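Local coordinates for protein putative oxidoreductase (Salmonella enterica subsp. enterica serovar Typhimurium, PDB 3NX4) that binds NADP and, as a medium-chain reductase of the YhdH type, probably reduces acryloyl-CoA at the expense of NADPH, at residues C134-A137 / L138-A141; T251-P254 / F255-N259. All coordinates share one frame; numbering follows the deposited sequence.

In the fold
Both contacts are local, within one short helical stretch each, in the NADP-binding half of the chain. Interaction 1 is the C-terminal end of helix 118-140, set against the Rossmann sheet and standing behind residues that bind NADP: the side chain of Cys134 lies about 7 Å from a bound NADP and about 4 Å from the side chains of Cys240 and Val265. Interaction 2 spans the short helix 253-258 and its flanking residues, at the dimer interface, and touches NADP directly. Its Ile256 side chain comes about 4 Å from an NADP not bound to this chain, probably that of the second subunit. The two centres are 20 Å apart and the nearest atoms about 8 Å, without touching.

Interaction 1. Residues C134-A137 / L138-A141; sequences CVMA and LEDA
Glu139 folds back along the turn it has just completed and lies over the carbonyl of Val135. Its CG is 3.4 Å from Val135 O, the same oxygen that takes Glu139 N in a helical hydrogen bond of 3.0 Å. The side chain leaves with CG anti to its own carbonyl carbon (chi1 -69°) and runs on extended, which carries the carboxylate back between the side chains of Val135 and Met136. OE2 ends 4.0 Å from Val135 CG1, and OE1 lies 4.1 Å from Met136 CG; these are loose contacts. OE1 forms a salt bridge with Arg281.

The backbone is the tight part. Four successive i to i+4 bonds run from Leu138 N, Glu139 N, Asp140 N and Ala141 N to the carbonyls of Cys134, Val135, Met136 and Ala137. The first three are fairly straight, but the last bends to 137° at its hydrogen, where Ala141 leaves the helix. Leu138 packs into the same turn, with CG 3.6 Å from Cys134 O.

Asp140, by contrast, is on the solvent side. Its carboxylate curls back over the preceding turn, CG lying 3.2 Å from Met136 O, while OD2 forms a salt bridge with Arg274. Two acids near the C-terminal end of a helix would be expected to sit poorly with its dipole, and the two arginines probably offset that.

One side of the helix lies on the parallel Rossmann sheet, with Cys134, Ala137, Leu138 and Ala141 on strand 235-239 and Cys134, Val135 and Leu138 on Ile216 of strand 212-217; Met136 packs instead against helix 272-285.

Interaction 2. Residues T251-P254 / F255-N259; sequences TVMP and FILRN
Ile256 closes back on Val252 one turn earlier, and its side chain can be followed outward along that residue. CB starts 3.8 Å from Val252 O. Both branches then straddle this oxygen: CG1 and CG2 each lie about 3.5 Å from Val252 O, and CG2 also meets Val252 CB. CG1 takes the position between the backbone N and the carbonyl carbon (chi1 75°), and from there CD1 extends across to Val252 CG2 at 3.9 Å, the two side chains crossing at a slant, and more loosely to Met253 SE. Ile256 also touches an NADP not bound to this chain, probably that of the second subunit, whose Cys240 it packs on.

The backbone oxygen beneath it is gripped from two residues. Ile256 N reaches Val252 O nearly along the C=O axis, while Phe255 N makes a weak, strongly bent bond to the same atom. This is the turn leading into helix 253-258, which follows strand 247-251 and precedes the final strand, 261-264, of the Rossmann sheet. Thr251 caps its start, OG1 accepting from Met253 N at 3.2 Å; it also pairs in an antiparallel ladder with a strand of the second subunit, so the sheet runs on across the interface.

Phe255 turns the edge of its ring toward the backbone of Thr251: Thr251 O lies in the ring plane, 3.6 Å from CD2. On another side of the turn Met253 and Leu257 run side by side, pointing the same way; the selenomethionine is poorly ordered, so its close approach to Leu257 CD1 carries little weight. Leu257 N bonds Met253 O at 2.9 Å. At the far end Arg258 N makes only a weak bond to Pro254 O, and its guanidinium reaches away to the carbonyl of Glu208.

Interaction 1. Residues C134-A137 / L138-A141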
loop_
_atom_site.group_PDB
_atom_site.type_symbol
_atom_site.label_atom_id
_atom_site.label_comp_id
_atom_site.label_asym_id
_atom_site.label_seq_id
_atom_site.Cartn_x
_atom_site.Cartn_y
_atom_site.Cartn_z
ATOM N N CYS A 134 -8.888 -8.877 4.911
ATOM C CA CYS A 134 -8.137 -7.748 5.475
ATOM C C CYS A 134 -7.208 -8.215 6.576
ATOM O O CYS A 134 -6.059 -7.807 6.646
ATOM C CB CYS A 134 -9.077 -6.677 6.035
ATOM S SG CYS A 134 -9.981 -5.769 4.776
ATOM N N VAL A 135 -7.709 -9.085 7.439
ATOM C CA VAL A 135 -6.869 -9.671 8.470
ATOM C C VAL A 135 -5.687 -10.432 7.835
ATOM O O VAL A 135 -4.550 -10.348 8.300
ATOM C CB VAL A 135 -7.703 -10.592 9.370
ATOM C CG1 VAL A 135 -6.807 -11.415 10.279
ATOM C CG2 VAL A 135 -8.716 -9.747 10.185
HETATM N N MSE A 136 -5.950 -11.157 6.756
HETATM C CA MSE A 136 -4.881 -11.904 6.098
HETATM C C MSE A 136 -3.814 -10.977 5.488
HETATM O O MSE A 136 -2.620 -11.299 5.480
HETATM C CB MSE A 136 -5.479 -12.853 5.058
HETATM C CG MSE A 136 -6.170 -14.051 5.705
HETATM SE SE MSE A 136 -7.277 -15.077 4.426
HETATM C CE MSE A 136 -5.923 -15.583 3.150
ATOM N N ALA A 137 -4.248 -9.820 5.001
ATOM C CA ALA A 137 -3.328 -8.795 4.503
ATOM C C ALA A 137 -2.401 -8.280 5.604
ATOM O O ALA A 137 -1.200 -8.115 5.388
ATOM C CB ALA A 137 -4.105 -7.640 3.880
ATOM N N LEU A 138 -2.951 -8.016 6.785
ATOM C CA LEU A 138 -2.118 -7.598 7.909
ATOM C C LEU A 138 -1.095 -8.679 8.234
ATOM O O LEU A 138 0.080 -8.388 8.476
ATOM C CB LEU A 138 -2.981 -7.302 9.142
ATOM C CG LEU A 138 -3.950 -6.122 9.041
ATOM C CD1 LEU A 138 -4.595 -5.856 10.404
ATOM C CD2 LEU A 138 -3.251 -4.870 8.553
ATOM N N GLU A 139 -1.547 -9.934 8.241
ATOM C CA GLU A 139 -0.647 -11.062 8.455
ATOM C C GLU A 139 0.458 -11.150 7.384
ATOM O O GLU A 139 1.631 -11.382 7.710
ATOM C CB GLU A 139 -1.437 -12.378 8.526
ATOM C CG GLU A 139 -2.295 -12.489 9.760
ATOM C CD GLU A 139 -3.221 -13.704 9.758
ATOM O OE1 GLU A 139 -3.368 -14.362 8.701
ATOM O OE2 GLU A 139 -3.798 -14.001 10.828
ATOM N N ASP A 140 0.085 -10.985 6.116
ATOM C CA ASP A 140 1.058 -10.933 5.023
ATOM C C ASP A 140 2.122 -9.860 5.282
ATOM O O ASP A 140 3.272 -9.993 4.872
ATOM C CB ASP A 140 0.367 -10.606 3.690
ATOM C CG ASP A 140 -0.471 -11.762 3.151
ATOM O OD1 ASP A 140 -0.353 -12.896 3.668
ATOM O OD2 ASP A 140 -1.239 -11.529 2.189
ATOM N N ALA A 141 1.721 -8.778 5.936
ATOM C CA ALA A 141 2.627 -7.662 6.210
ATOM C C ALA A 141 3.457 -7.916 7.464
ATOM O O ALA A 141 4.305 -7.102 7.832
ATOM C CB ALA A 141 1.825 -6.351 6.349
#

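Interaction 2. Residues T251-P254 / F255-N259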
loop_
_atom_site.group_PDB
_atom_site.type_symbol
_atom_site.label_atom_id
_atom_site.label_comp_id
_atom_site.label_asym_id
_atom_site.label_seq_id
_atom_site.Cartn_x
_atom_site.Cartn_y
_atom_site.Cartn_z
ATOM N N THR A 251 -1.022 12.202 1.551
ATOM C CA THR A 251 0.288 12.619 1.090
ATOM C C THR A 251 1.186 11.395 1.035
ATOM O O THR A 251 0.868 10.353 1.597
ATOM C CB THR A 251 0.932 13.665 2.004
ATOM O OG1 THR A 251 1.432 13.031 3.184
ATOM C CG2 THR A 251 -0.070 14.742 2.383
ATOM N N VAL A 252 2.293 11.513 0.327
ATOM C CA VAL A 252 3.235 10.420 0.213
ATOM C C VAL A 252 4.045 10.235 1.495
ATOM O O VAL A 252 4.782 9.265 1.620
ATOM C CB VAL A 252 4.208 10.641 -0.958
ATOM C CG1 VAL A 252 3.452 10.770 -2.262
ATOM C CG2 VAL A 252 5.060 11.865 -0.713
HETATM N N MSE A 253 3.939 11.175 2.429
HETATM C CA MSE A 253 4.806 11.159 3.613
HETATM C C MSE A 253 4.780 9.868 4.466
HETATM O O MSE A 253 5.839 9.380 4.863
HETATM C CB MSE A 253 4.602 12.400 4.483
HETATM C CG MSE A 253 4.782 13.711 3.736
HETATM SE SE MSE A 253 6.559 13.806 2.898
HETATM C CE MSE A 253 7.424 14.992 4.181
ATOM N N PRO A 254 3.586 9.325 4.770
ATOM C CA PRO A 254 3.620 8.095 5.573
ATOM C C PRO A 254 4.321 6.971 4.806
ATOM O O PRO A 254 4.959 6.099 5.392
ATOM C CB PRO A 254 2.133 7.746 5.757
ATOM C CG PRO A 254 1.407 9.051 5.598
ATOM C CD PRO A 254 2.213 9.827 4.568
ATOM N N PHE A 255 4.205 7.008 3.490
ATOM C CA PHE A 255 4.801 5.965 2.664
ATOM C C PHE A 255 6.307 6.090 2.583
ATOM O O PHE A 255 7.025 5.118 2.825
ATOM C CB PHE A 255 4.155 5.973 1.284
ATOM C CG PHE A 255 2.670 5.812 1.351
ATOM C CD1 PHE A 255 2.106 4.544 1.482
ATOM C CD2 PHE A 255 1.842 6.913 1.347
ATOM C CE1 PHE A 255 0.723 4.382 1.581
ATOM C CE2 PHE A 255 0.456 6.764 1.441
ATOM C CZ PHE A 255 -0.098 5.494 1.561
ATOM N N ILE A 256 6.794 7.293 2.288
ATOM C CA ILE A 256 8.212 7.448 2.000
ATOM C C ILE A 256 9.051 7.767 3.224
ATOM O O ILE A 256 10.278 7.651 3.177
ATOM C CB ILE A 256 8.460 8.496 0.903
ATOM C CG1 ILE A 256 8.268 9.907 1.459
ATOM C CG2 ILE A 256 7.551 8.225 -0.288
ATOM C CD1 ILE A 256 8.638 11.010 0.465
ATOM N N LEU A 257 8.406 8.176 4.311
ATOM C CA LEU A 257 9.121 8.488 5.551
ATOM C C LEU A 257 8.900 7.392 6.597
ATOM O O LEU A 257 9.718 7.198 7.492
ATOM C CB LEU A 257 8.682 9.844 6.121
ATOM C CG LEU A 257 9.061 11.091 5.322
ATOM C CD1 LEU A 257 8.619 12.362 6.033
ATOM C CD2 LEU A 257 10.556 11.109 5.085
ATOM N N ARG A 258 7.804 6.660 6.475
ATOM C CA ARG A 258 7.495 5.653 7.479
ATOM C C ARG A 258 7.300 4.245 6.928
ATOM O O ARG A 258 6.910 3.343 7.673
ATOM C CB ARG A 258 6.277 6.076 8.305
ATOM C CG ARG A 258 6.577 7.226 9.271
ATOM C CD ARG A 258 5.376 7.495 10.191
ATOM N NE ARG A 258 5.653 8.598 11.111
ATOM C CZ ARG A 258 4.719 9.284 11.760
ATOM N NH1 ARG A 258 3.431 8.980 11.601
ATOM N NH2 ARG A 258 5.076 10.270 12.576
ATOM N N ASN A 259 7.564 4.068 5.635
ATOM C CA ASN A 259 7.535 2.740 5.022
ATOM C C ASN A 259 6.188 2.042 5.226
ATOM O O ASN A 259 6.120 0.832 5.403
ATOM C CB ASN A 259 8.658 1.877 5.595
ATOM C CG ASN A 259 9.225 0.907 4.576
ATOM O OD1 ASN A 259 10.167 1.238 3.841
ATOM N ND2 ASN A 259 8.645 -0.295 4.511
#